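Local coordinates for protein 6-phosphogluconolactonase (Shewanella baltica, PDB 3NWP) that probably hydrolyses 6-phosphogluconolactone to 6-phosphogluconate, the lactonase step of the pentose phosphate pathway, at residues I3-F8 against A221-P226; K9-D12 against A16-Q19; Q19-K24 against Q188-L193; Q54-S57 against D62-D65. One frame throughout, in Å; residues are numbered along the deposited sequence. Where two conformers were deposited one is given.

Interaction 1 of 4, residues I3-F8 against A221-P226; sequences IKETVF and AQRKTP
Glu5 and Arg223 meet between two loops that lead into neighbouring parallel strands, 8-11 and 227-232, at the rim of the Rossmann-like sheet. Their charged contact is a salt bridge without a directed N-H: Glu5 OE1 lies 3.3 Å from Arg223 NH1, but over one face of the guanidinium, and the carboxylate and guanidinium planes are 32° apart. Glu5 gets there as an extended arm, CG anti to the backbone N (chi1 -173°), whereas the Arg223 chain folds at chi2, which lays its head over CB of Glu5.

The directed bonds run through water. Arg223 NE shares its hydrogen between two waters: one, 3.2 Å away, also accepts from the backbone N of Glu5, and the other, held weakly, lies within hydrogen-bonding distance of Glu5 O and may donate to it. A third water gives its hydrogens to Glu5 OE2, at 2.7 Å, and to Arg223 O, so the carboxylate reaches the backbone of the opposite loop as well.

Apolar packing is slight. Ile3 CD1 meets Ala221 CB at 3.8 Å, and Ile3 also touches Leu206 and Leu220 of nearby helices.

Within 221-226 both ends of the Gln222 amide grip the backbone of Thr225: Thr225 N donates nearly straight to Gln222 OE1 (2.9 Å), and Gln222 NE2 donates to a lone pair of Thr225 O at 2.9 Å, in the carbonyl plane.

Interaction 2 of 4, residues K9-D12 against A16-Q19; sequences KSFD and ALEQ
The carbonyl oxygen of Phe11 accepts a hydrogen bond from the hydroxyl of Ser232, at the C-terminal end of the parallel neighbour 227-232, while the side chain of Phe11 turns to the helix that follows. Phe11 is the residue on which the contact rests, and what it meets across the two segments is CH-pi and apolar packing.

Its ring lies against the backbone of the helix. Leu17 CA sits over one face, 3.8 Å from the ring centroid and 19° off the normal, which is the geometry of a CH-pi contact. The approach is displaced toward the CG side: Phe11 CG is 3.6 Å from Leu17 CA, and Phe11 CD1 is 3.7 Å from Leu17 CB. The two side chains cross at about a right angle, so Leu17 passes the ring instead of lying flat along it. With CG anti to the carbonyl carbon (chi1 -61°), Phe11 points its ring along the helix backbone, and CD2 comes within 3.9 Å of Ala16 O. Nearer the backbone, Phe11 CB faces Ala16 CB at 4.2 Å.

Phe230 of strand 227-232 touches both partners, its ring meeting that of Phe11 with the planes about 20° apart and also packing on Leu17. Ala16 N is bonded to Thr13 OG1 in the first turn of the helix. Such close folding-back, with CA atoms of Phe11 and Leu17 only 5.5 Å apart, is that of a tight strand-to-helix turn opening the alpha/beta fold.

Interaction 3 of 4, residues Q19-K24 against Q188-L193; sequences QQLASK and QIYLHL
Leu21 reaches from helix 14-36 over the rings of two strand residues, one branch for each. CD1 lies above a face of Tyr190, 3.8 Å from the ring centroid and 22° off the normal, displaced toward CG and CD1 of the ring. CD2 takes the His192 ring in the same manner, 4.2 Å from its centroid and nearest to ND1. Both are CH-pi contacts, and they come about because Leu21 CG stands anti to the backbone N (chi1 -177°), which sends the fork from the helix to the sheet. Tyr190 and His192, two residues apart, both point their CB atoms at the helix, as alternate residues of a strand do.

The helix segment and strand 189-193 run nearly antiparallel, at 163°, with axes 11.3 Å apart, as expected of a helix packed on the sheet of an alpha/beta fold.

Tyr190 has its other face toward Gln188 NE2, which stands 4.1 Å above the ring plane and is bonded to Ile189 O at 3.0 Å. At the far end of the ring, Lys24 CB approaches Tyr190 OH to 3.6 Å.

That hydroxyl is bonded to Gln28 OE1, one helical turn further on, and Gln28 NE2 is bonded to Gln188 OE1. The Gln28 bond thus satisfies the buried phenol and holds its far end in place, while Leu21 CD1 and Gln188 NE2, on opposite faces, would limit the ring's rotation.

Interaction 4 of 4, residues Q54-S57 against D62-D65; sequences QLLS and DWSD
Trp63 and Leu56 meet chiefly through a backbone oxygen and an indole. Leu56 O lies 3.2 Å from Trp63 CZ2, a short carbon-to-oxygen approach, and the same oxygen is 3.7 Å from Trp63 NE1; it comes at the ring obliquely. The indole N-H is spent on another carbonyl, that of Lys59 just past the helix segment, so the indole nitrogen is satisfied although Trp63 is buried. With Trp63 CG anti to its carbonyl carbon (chi1 -76°), the indole is carried back toward the end of the helix.

Apolar contact across the segments is looser. Leu56 CD2 comes to 4.3 Å from Trp63 CH2, at the far rim of the six-membered ring. Around this pair, Ile25 of helix 14-36 packs on Leu56, while Arg96, Ala97 and Ala100 pack on Trp63.

Helix 50-58 is the connecting helix of a beta-alpha-beta crossover, in which strands 39-43 and 66-74 lie parallel and adjacent; residues 62-65 form the turn leading from that helix into the second strand. The indole lies between the end of the helix and this turn.

Hydrogen bonds within each segment shape the two sides. Ser57 OG donates to Gln54 O at 2.7 Å, tilted 29° from the carbonyl plane, and is also bonded to Asn95 ND2. On the other side the short 3-10 turn at 63-64 is closed by Asp65 N donating to Asp62 O at 2.9 Å, and the Asp65 carboxylate forms a salt bridge with Lys38 NZ.

From the N terminus, interaction 1 closes almost the whole chain, joining the lead-in to strand 8-11 with the loop before strand 227-232; the other three nest inside it. Interaction 2 closes a short turn from strand 8-11 into helix 14-36 and ends at Gln19, where interaction 3 begins. Interaction 3 spans 163 residues to bring that helix onto strand 189-194, and interaction 4 nests within its loop, turning helix 50-58 toward strand 66-74. None cross. Neighbours touch: Pro226 O probably accepts from Ile189 N, Leu17 packs on His192, Leu55 packs on both 16-19 and 19-24, and Leu56 on Ala22.

Interaction 1 of 4, residues I3-F8 against A221-P226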
loop_
_atom_site.group_PDB
_atom_site.type_symbol
_atom_site.label_atom_id
_atom_site.label_comp_id
_atom_site.label_asym_id
_atom_site.label_seq_id
_atom_site.Cartn_x
_atom_site.Cartn_y
_atom_site.Cartn_z
ATOM N N ILE A 3 -9.315 6.503 -18.566
ATOM C CA ILE A 3 -9.495 7.137 -17.275
ATOM C C ILE A 3 -9.121 8.604 -17.354
ATOM O O ILE A 3 -7.955 8.953 -17.638
ATOM C CB ILE A 3 -8.582 6.439 -16.251
ATOM C CG1 ILE A 3 -8.960 4.969 -16.129
ATOM C CG2 ILE A 3 -8.700 7.140 -14.861
ATOM C CD1 ILE A 3 -7.997 4.121 -15.234
ATOM N N LYS A 4 -10.108 9.458 -17.145
ATOM C CA LYS A 4 -9.930 10.892 -17.431
ATOM C C LYS A 4 -9.741 11.766 -16.205
ATOM O O LYS A 4 -9.172 12.852 -16.334
ATOM C CB LYS A 4 -11.057 11.430 -18.317
ATOM C CG LYS A 4 -11.155 10.813 -19.717
ATOM C CD LYS A 4 -12.392 11.300 -20.428
ATOM C CE LYS A 4 -12.418 10.698 -21.847
ATOM N NZ LYS A 4 -13.512 11.333 -22.615
ATOM N N GLU A 5 -10.199 11.326 -15.037
ATOM C CA GLU A 5 -10.067 12.110 -13.828
ATOM C C GLU A 5 -8.844 11.644 -13.054
ATOM O O GLU A 5 -8.707 10.444 -12.760
ATOM C CB GLU A 5 -11.319 11.976 -12.966
ATOM C CG GLU A 5 -11.279 12.920 -11.785
ATOM C CD GLU A 5 -12.511 12.871 -10.899
ATOM O OE1 GLU A 5 -13.587 13.243 -11.378
ATOM O OE2 GLU A 5 -12.388 12.432 -9.717
ATOM N N THR A 6 -7.931 12.582 -12.785
ATOM C CA THR A 6 -6.665 12.305 -12.143
ATOM C C THR A 6 -6.324 13.463 -11.196
ATOM O O THR A 6 -6.754 14.632 -11.427
ATOM C CB THR A 6 -5.465 12.083 -13.122
ATOM O OG1 THR A 6 -5.060 13.338 -13.696
ATOM C CG2 THR A 6 -5.743 11.035 -14.227
ATOM N N VAL A 7 -5.493 13.182 -10.183
ATOM C CA VAL A 7 -4.818 14.175 -9.369
ATOM C C VAL A 7 -3.345 13.774 -9.376
ATOM O O VAL A 7 -3.003 12.708 -8.848
ATOM C CB VAL A 7 -5.333 14.268 -7.951
ATOM C CG1 VAL A 7 -4.476 15.232 -7.090
ATOM C CG2 VAL A 7 -6.821 14.711 -7.930
ATOM N N PHE A 8 -2.495 14.604 -9.959
ATOM C CA PHE A 8 -1.139 14.251 -10.271
ATOM C C PHE A 8 -0.219 15.362 -9.777
ATOM O O PHE A 8 -0.392 16.556 -10.116
ATOM C CB PHE A 8 -1.002 14.046 -11.770
ATOM C CG PHE A 8 0.406 13.683 -12.183
ATOM C CD1 PHE A 8 0.868 12.376 -12.141
ATOM C CD2 PHE A 8 1.271 14.702 -12.580
ATOM C CE1 PHE A 8 2.205 12.070 -12.511
ATOM C CE2 PHE A 8 2.603 14.393 -12.927
ATOM C CZ PHE A 8 3.035 13.089 -12.903
ATOM N N ALA A 221 -9.493 4.183 -11.485
ATOM C CA ALA A 221 -10.727 4.390 -12.248
ATOM C C ALA A 221 -11.892 4.775 -11.379
ATOM O O ALA A 221 -12.883 5.344 -11.883
ATOM C CB ALA A 221 -11.042 3.168 -13.092
ATOM N N GLN A 222 -11.837 4.510 -10.093
ATOM C CA GLN A 222 -12.931 4.779 -9.165
ATOM C C GLN A 222 -12.906 6.240 -8.674
ATOM O O GLN A 222 -11.859 6.885 -8.731
ATOM C CB GLN A 222 -12.956 3.758 -8.030
ATOM C CG GLN A 222 -11.701 3.719 -7.155
ATOM C CD GLN A 222 -11.620 4.893 -6.214
ATOM O OE1 GLN A 222 -12.623 5.285 -5.579
ATOM N NE2 GLN A 222 -10.411 5.477 -6.089
ATOM N N ARG A 223 -14.078 6.727 -8.238
ATOM C CA ARG A 223 -14.308 8.115 -7.865
ATOM C C ARG A 223 -14.682 8.405 -6.451
ATOM O O ARG A 223 -14.897 9.574 -6.119
ATOM C CB ARG A 223 -15.504 8.625 -8.690
ATOM C CG ARG A 223 -15.266 8.443 -10.147
ATOM C CD ARG A 223 -14.039 9.265 -10.525
ATOM N NE ARG A 223 -13.985 9.394 -11.960
ATOM C CZ ARG A 223 -14.828 10.138 -12.664
ATOM N NH1 ARG A 223 -15.765 10.880 -12.057
ATOM N NH2 ARG A 223 -14.722 10.167 -13.973
ATOM N N LYS A 224 -14.813 7.387 -5.625
ATOM C CA LYS A 224 -15.243 7.608 -4.268
ATOM C C LYS A 224 -14.070 7.987 -3.365
ATOM O O LYS A 224 -14.152 8.968 -2.644
ATOM C CB LYS A 224 -16.023 6.393 -3.761
ATOM C CG LYS A 224 -17.320 6.095 -4.595
ATOM C CD LYS A 224 -18.134 4.988 -3.952
ATOM N N THR A 225 -12.948 7.265 -3.478
ATOM C CA THR A 225 -11.823 7.465 -2.588
ATOM C C THR A 225 -10.755 8.274 -3.304
ATOM O O THR A 225 -10.327 7.889 -4.398
ATOM C CB THR A 225 -11.176 6.132 -2.181
ATOM O OG1 THR A 225 -12.221 5.282 -1.635
ATOM C CG2 THR A 225 -9.995 6.408 -1.184
ATOM N N PRO A 226 -10.384 9.396 -2.729
ATOM C CA PRO A 226 -9.354 10.229 -3.323
ATOM C C PRO A 226 -8.055 9.491 -3.524
ATOM O O PRO A 226 -7.603 8.789 -2.604
ATOM C CB PRO A 226 -9.138 11.336 -2.296
ATOM C CG PRO A 226 -10.458 11.377 -1.561
ATOM C CD PRO A 226 -10.906 9.994 -1.500
HETATM O O HOH W 1 -10.898 8.433 -11.569
HETATM O O HOH W 2 -11.708 8.842 -14.137
HETATM O O HOH W 3 -14.148 12.252 -7.663
#

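Interaction 2 of 4, residues K9-D12 against A16-Q19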
loop_
_atom_site.group_PDB
_atom_site.type_symbol
_atom_site.label_atom_id
_atom_site.label_comp_id
_atom_site.label_asym_id
_atom_site.label_seq_id
_atom_site.Cartn_x
_atom_site.Cartn_y
_atom_site.Cartn_z
ATOM N N LYS A 9 0.745 15.007 -8.936
ATOM C CA LYS A 9 1.724 15.934 -8.344
ATOM C C LYS A 9 3.123 15.494 -8.718
ATOM O O LYS A 9 3.539 14.370 -8.391
ATOM C CB LYS A 9 1.526 15.986 -6.853
ATOM C CG LYS A 9 0.140 16.480 -6.459
ATOM C CD LYS A 9 0.079 16.762 -4.972
ATOM C CE LYS A 9 -1.321 17.205 -4.530
ATOM N NZ LYS A 9 -1.211 17.762 -3.110
ATOM N N SER A 10 3.832 16.339 -9.444
ATOM C CA SER A 10 5.215 16.054 -9.804
ATOM C C SER A 10 6.160 16.963 -9.031
ATOM O O SER A 10 5.778 18.044 -8.535
ATOM C CB SER A 10 5.439 16.248 -11.304
ATOM O OG SER A 10 5.279 17.619 -11.712
ATOM N N PHE A 11 7.410 16.476 -8.941
ATOM C CA PHE A 11 8.450 17.104 -8.129
ATOM C C PHE A 11 9.797 17.047 -8.859
ATOM O O PHE A 11 10.010 16.206 -9.717
ATOM C CB PHE A 11 8.583 16.403 -6.784
ATOM C CG PHE A 11 7.340 16.466 -5.987
ATOM C CD1 PHE A 11 6.344 15.519 -6.168
ATOM C CD2 PHE A 11 7.129 17.515 -5.076
ATOM C CE1 PHE A 11 5.155 15.624 -5.463
ATOM C CE2 PHE A 11 5.938 17.617 -4.362
ATOM C CZ PHE A 11 4.970 16.662 -4.543
ATOM N N ASP A 12 10.626 18.021 -8.502
ATOM C CA ASP A 12 12.019 18.149 -9.023
ATOM C C ASP A 12 12.803 16.842 -8.852
ATOM O O ASP A 12 13.447 16.352 -9.803
ATOM C CB ASP A 12 12.757 19.257 -8.270
ATOM C CG ASP A 12 12.297 20.664 -8.619
ATOM O OD1 ASP A 12 11.518 20.868 -9.570
ATOM O OD2 ASP A 12 12.759 21.595 -7.899
ATOM N N ALA A 16 12.349 15.873 -2.844
ATOM C CA ALA A 16 11.276 16.854 -2.732
ATOM C C ALA A 16 9.892 16.172 -2.618
ATOM O O ALA A 16 9.023 16.617 -1.832
ATOM C CB ALA A 16 11.314 17.847 -3.953
ATOM N N LEU A 17 9.723 15.147 -3.430
ATOM C CA LEU A 17 8.495 14.294 -3.384
ATOM C C LEU A 17 8.314 13.763 -1.981
ATOM O O LEU A 17 7.255 13.968 -1.358
ATOM C CB LEU A 17 8.626 13.177 -4.405
ATOM C CG LEU A 17 7.441 12.201 -4.616
ATOM C CD1 LEU A 17 7.728 11.305 -5.808
ATOM C CD2 LEU A 17 7.157 11.325 -3.389
ATOM N N GLU A 18 9.329 13.114 -1.463
ATOM C CA GLU A 18 9.259 12.499 -0.122
ATOM C C GLU A 18 8.973 13.481 0.970
ATOM O O GLU A 18 8.204 13.192 1.917
ATOM C CB GLU A 18 10.580 11.786 0.166
ATOM C CG GLU A 18 10.736 10.640 -0.663
ATOM C CD GLU A 18 12.231 10.285 -0.982
ATOM O OE1 GLU A 18 13.253 10.899 -0.527
ATOM O OE2 GLU A 18 12.314 9.305 -1.728
ATOM N N GLN A 19 9.647 14.619 0.925
ATOM C CA GLN A 19 9.466 15.590 1.956
ATOM C C GLN A 19 8.003 15.962 1.996
ATOM O O GLN A 19 7.389 15.947 3.072
ATOM C CB GLN A 19 10.355 16.805 1.761
ATOM C CG GLN A 19 11.808 16.476 2.075
ATOM C CD GLN A 19 12.751 17.617 1.759
ATOM O OE1 GLN A 19 12.540 18.741 2.195
ATOM N NE2 GLN A 19 13.800 17.324 1.001
#

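Interaction 3 of 4, residues Q19-K24 against Q188-L193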
loop_
_atom_site.group_PDB
_atom_site.type_symbol
_atom_site.label_atom_id
_atom_site.label_comp_id
_atom_site.label_asym_id
_atom_site.label_seq_id
_atom_site.Cartn_x
_atom_site.Cartn_y
_atom_site.Cartn_z
ATOM N N GLN A 19 9.647 14.619 0.925
ATOM C CA GLN A 19 9.466 15.590 1.956
ATOM C C GLN A 19 8.003 15.962 1.996
ATOM O O GLN A 19 7.389 15.947 3.072
ATOM C CB GLN A 19 10.355 16.805 1.761
ATOM C CG GLN A 19 11.808 16.476 2.075
ATOM C CD GLN A 19 12.751 17.617 1.759
ATOM O OE1 GLN A 19 12.540 18.741 2.195
ATOM N NE2 GLN A 19 13.800 17.324 1.001
ATOM N N GLN A 20 7.420 16.257 0.831
ATOM C CA GLN A 20 6.029 16.707 0.802
ATOM C C GLN A 20 5.088 15.567 1.208
ATOM O O GLN A 20 4.166 15.784 1.997
ATOM C CB GLN A 20 5.633 17.197 -0.603
ATOM C CG GLN A 20 4.183 17.746 -0.728
ATOM C CD GLN A 20 3.920 19.104 -0.027
ATOM O OE1 GLN A 20 4.816 19.705 0.557
ATOM N NE2 GLN A 20 2.691 19.558 -0.092
ATOM N N LEU A 21 5.281 14.402 0.629
ATOM C CA LEU A 21 4.432 13.220 0.883
ATOM C C LEU A 21 4.466 12.843 2.365
ATOM O O LEU A 21 3.402 12.581 2.987
ATOM C CB LEU A 21 4.852 12.055 0.009
ATOM C CG LEU A 21 4.045 10.763 0.089
ATOM C CD1 LEU A 21 2.509 11.033 -0.093
ATOM C CD2 LEU A 21 4.543 9.730 -0.954
ATOM N N ALA A 22 5.645 12.879 2.972
ATOM C CA ALA A 22 5.728 12.600 4.415
ATOM C C ALA A 22 4.912 13.595 5.211
ATOM O O ALA A 22 4.215 13.223 6.186
ATOM C CB ALA A 22 7.221 12.576 4.875
ATOM N N SER A 23 5.022 14.882 4.881
ATOM C CA SER A 23 4.223 15.889 5.583
ATOM C C SER A 23 2.723 15.686 5.410
ATOM O O SER A 23 1.972 15.813 6.379
ATOM C CB SER A 23 4.622 17.302 5.122
ATOM O OG SER A 23 5.958 17.550 5.457
ATOM N N LYS A 24 2.252 15.401 4.188
ATOM C CA LYS A 24 0.832 15.165 3.942
ATOM C C LYS A 24 0.335 13.947 4.730
ATOM O O LYS A 24 -0.730 13.999 5.342
ATOM C CB LYS A 24 0.523 15.005 2.462
ATOM C CG LYS A 24 0.739 16.232 1.612
ATOM C CD LYS A 24 -0.160 17.355 2.035
ATOM C CE LYS A 24 -0.038 18.546 1.030
ATOM N NZ LYS A 24 -1.149 19.501 1.301
ATOM N N GLN A 188 -8.003 8.180 2.041
ATOM C CA GLN A 188 -7.030 8.787 1.149
ATOM C C GLN A 188 -6.051 7.709 0.685
ATOM O O GLN A 188 -5.547 6.945 1.524
ATOM C CB GLN A 188 -6.268 9.868 1.843
ATOM C CG GLN A 188 -5.080 10.436 1.030
ATOM C CD GLN A 188 -5.525 11.428 -0.022
ATOM O OE1 GLN A 188 -6.158 12.464 0.327
ATOM N NE2 GLN A 188 -5.281 11.138 -1.307
ATOM N N ILE A 189 -5.825 7.636 -0.640
ATOM C CA ILE A 189 -4.784 6.800 -1.190
ATOM C C ILE A 189 -3.753 7.674 -1.865
ATOM O O ILE A 189 -4.072 8.685 -2.534
ATOM C CB ILE A 189 -5.435 5.851 -2.258
ATOM C CG1 ILE A 189 -6.417 4.905 -1.582
ATOM C CG2 ILE A 189 -4.340 5.116 -3.031
ATOM C CD1 ILE A 189 -7.272 4.087 -2.553
ATOM N N TYR A 190 -2.470 7.305 -1.691
ATOM C CA TYR A 190 -1.336 7.905 -2.407
ATOM C C TYR A 190 -0.710 6.864 -3.282
ATOM O O TYR A 190 -0.593 5.717 -2.836
ATOM C CB TYR A 190 -0.295 8.415 -1.416
ATOM C CG TYR A 190 -0.785 9.577 -0.617
ATOM C CD1 TYR A 190 -0.847 10.832 -1.170
ATOM C CD2 TYR A 190 -1.190 9.441 0.703
ATOM C CE1 TYR A 190 -1.384 11.903 -0.451
ATOM C CE2 TYR A 190 -1.652 10.512 1.455
ATOM C CZ TYR A 190 -1.728 11.761 0.862
ATOM O OH TYR A 190 -2.238 12.833 1.581
ATOM N N LEU A 191 -0.419 7.184 -4.533
ATOM C CA LEU A 191 0.356 6.315 -5.383
ATOM C C LEU A 191 1.721 6.962 -5.599
ATOM O O LEU A 191 1.793 8.059 -6.175
ATOM C CB LEU A 191 -0.341 6.131 -6.727
ATOM C CG LEU A 191 0.364 5.242 -7.720
ATOM C CD1 LEU A 191 0.591 3.791 -7.166
ATOM C CD2 LEU A 191 -0.407 5.187 -9.047
ATOM N N HIS A 192 2.801 6.319 -5.137
ATOM C CA HIS A 192 4.147 6.855 -5.096
ATOM C C HIS A 192 4.907 6.199 -6.221
ATOM O O HIS A 192 5.198 4.978 -6.177
ATOM C CB HIS A 192 4.721 6.551 -3.744
ATOM C CG HIS A 192 6.122 7.019 -3.535
ATOM N ND1 HIS A 192 6.799 6.757 -2.350
ATOM C CD2 HIS A 192 6.941 7.791 -4.285
ATOM C CE1 HIS A 192 8.003 7.300 -2.438
ATOM N NE2 HIS A 192 8.116 7.939 -3.589
ATOM N N LEU A 193 5.264 6.999 -7.218
ATOM C CA LEU A 193 5.979 6.530 -8.389
ATOM C C LEU A 193 7.286 7.310 -8.608
ATOM O O LEU A 193 7.345 8.518 -8.362
ATOM C CB LEU A 193 5.131 6.740 -9.653
ATOM C CG LEU A 193 3.724 6.189 -9.673
ATOM C CD1 LEU A 193 3.023 6.569 -10.990
ATOM C CD2 LEU A 193 3.791 4.659 -9.494
#

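Interaction 4 of 4, residues Q54-S57 against D62-D65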
loop_
_atom_site.group_PDB
_atom_site.type_symbol
_atom_site.label_atom_id
_atom_site.label_comp_id
_atom_site.label_asym_id
_atom_site.label_seq_id
_atom_site.Cartn_x
_atom_site.Cartn_y
_atom_site.Cartn_z
ATOM N N GLN A 54 11.846 6.706 6.228
ATOM C CA GLN A 54 12.816 7.363 7.119
ATOM C C GLN A 54 12.328 8.750 7.553
ATOM O O GLN A 54 12.438 9.127 8.721
ATOM C CB GLN A 54 14.220 7.418 6.464
ATOM C CG GLN A 54 14.867 6.036 6.286
ATOM C CD GLN A 54 16.000 6.012 5.250
ATOM O OE1 GLN A 54 16.587 7.046 4.915
ATOM N NE2 GLN A 54 16.267 4.832 4.701
ATOM N N LEU A 55 11.816 9.521 6.618
ATOM C CA LEU A 55 11.308 10.863 6.917
ATOM C C LEU A 55 10.072 10.796 7.799
ATOM O O LEU A 55 9.905 11.546 8.795
ATOM C CB LEU A 55 10.950 11.632 5.650
ATOM C CG LEU A 55 12.078 12.067 4.747
ATOM C CD1 LEU A 55 11.476 12.905 3.599
ATOM C CD2 LEU A 55 13.177 12.897 5.454
ATOM N N LEU A 56 9.168 9.866 7.476
ATOM C CA LEU A 56 7.955 9.725 8.267
ATOM C C LEU A 56 8.301 9.361 9.720
ATOM O O LEU A 56 7.662 9.833 10.649
ATOM C CB LEU A 56 7.078 8.589 7.724
ATOM C CG LEU A 56 6.028 8.933 6.746
ATOM C CD1 LEU A 56 5.332 7.603 6.303
ATOM C CD2 LEU A 56 4.957 9.939 7.314
ATOM N N SER A 57 9.314 8.497 9.911
ATOM C CA SER A 57 9.709 8.046 11.217
ATOM C C SER A 57 10.083 9.205 12.138
ATOM O O SER A 57 10.010 9.028 13.354
ATOM C CB SER A 57 10.834 7.032 11.156
ATOM O OG SER A 57 12.108 7.648 11.013
ATOM N N ASP A 62 1.228 11.729 17.024
ATOM C CA ASP A 62 0.854 10.743 18.032
ATOM C C ASP A 62 0.964 9.314 17.455
ATOM O O ASP A 62 -0.033 8.585 17.363
ATOM C CB ASP A 62 -0.566 11.043 18.542
ATOM C CG ASP A 62 -0.690 12.300 19.337
ATOM O OD1 ASP A 62 0.272 12.727 20.029
ATOM O OD2 ASP A 62 -1.798 12.925 19.368
ATOM N N TRP A 63 2.179 8.866 17.119
ATOM C CA TRP A 63 2.437 7.566 16.524
ATOM C C TRP A 63 1.899 6.361 17.296
ATOM O O TRP A 63 1.566 5.341 16.706
ATOM C CB TRP A 63 3.915 7.334 16.209
ATOM C CG TRP A 63 4.443 8.060 14.984
ATOM C CD1 TRP A 63 5.308 9.108 14.970
ATOM C CD2 TRP A 63 4.109 7.796 13.608
ATOM N NE1 TRP A 63 5.561 9.494 13.672
ATOM C CE2 TRP A 63 4.827 8.705 12.820
ATOM C CE3 TRP A 63 3.288 6.860 12.978
ATOM C CZ2 TRP A 63 4.744 8.696 11.439
ATOM C CZ3 TRP A 63 3.193 6.857 11.598
ATOM C CH2 TRP A 63 3.904 7.784 10.836
ATOM N N SER A 64 1.864 6.510 18.633
ATOM C CA SER A 64 1.383 5.414 19.469
ATOM C C SER A 64 -0.116 5.160 19.327
ATOM O O SER A 64 -0.619 4.114 19.735
ATOM C CB SER A 64 1.791 5.618 20.965
ATOM O OG SER A 64 1.178 6.768 21.537
ATOM N N ASP A 65 -0.812 6.093 18.711
ATOM C CA ASP A 65 -2.232 5.991 18.435
ATOM C C ASP A 65 -2.435 5.677 16.934
ATOM O O ASP A 65 -3.573 5.774 16.460
ATOM C CB ASP A 65 -2.943 7.262 18.799
ATOM C CG ASP A 65 -2.865 7.556 20.304
ATOM O OD1 ASP A 65 -3.205 6.622 21.048
ATOM O OD2 ASP A 65 -2.523 8.689 20.682
#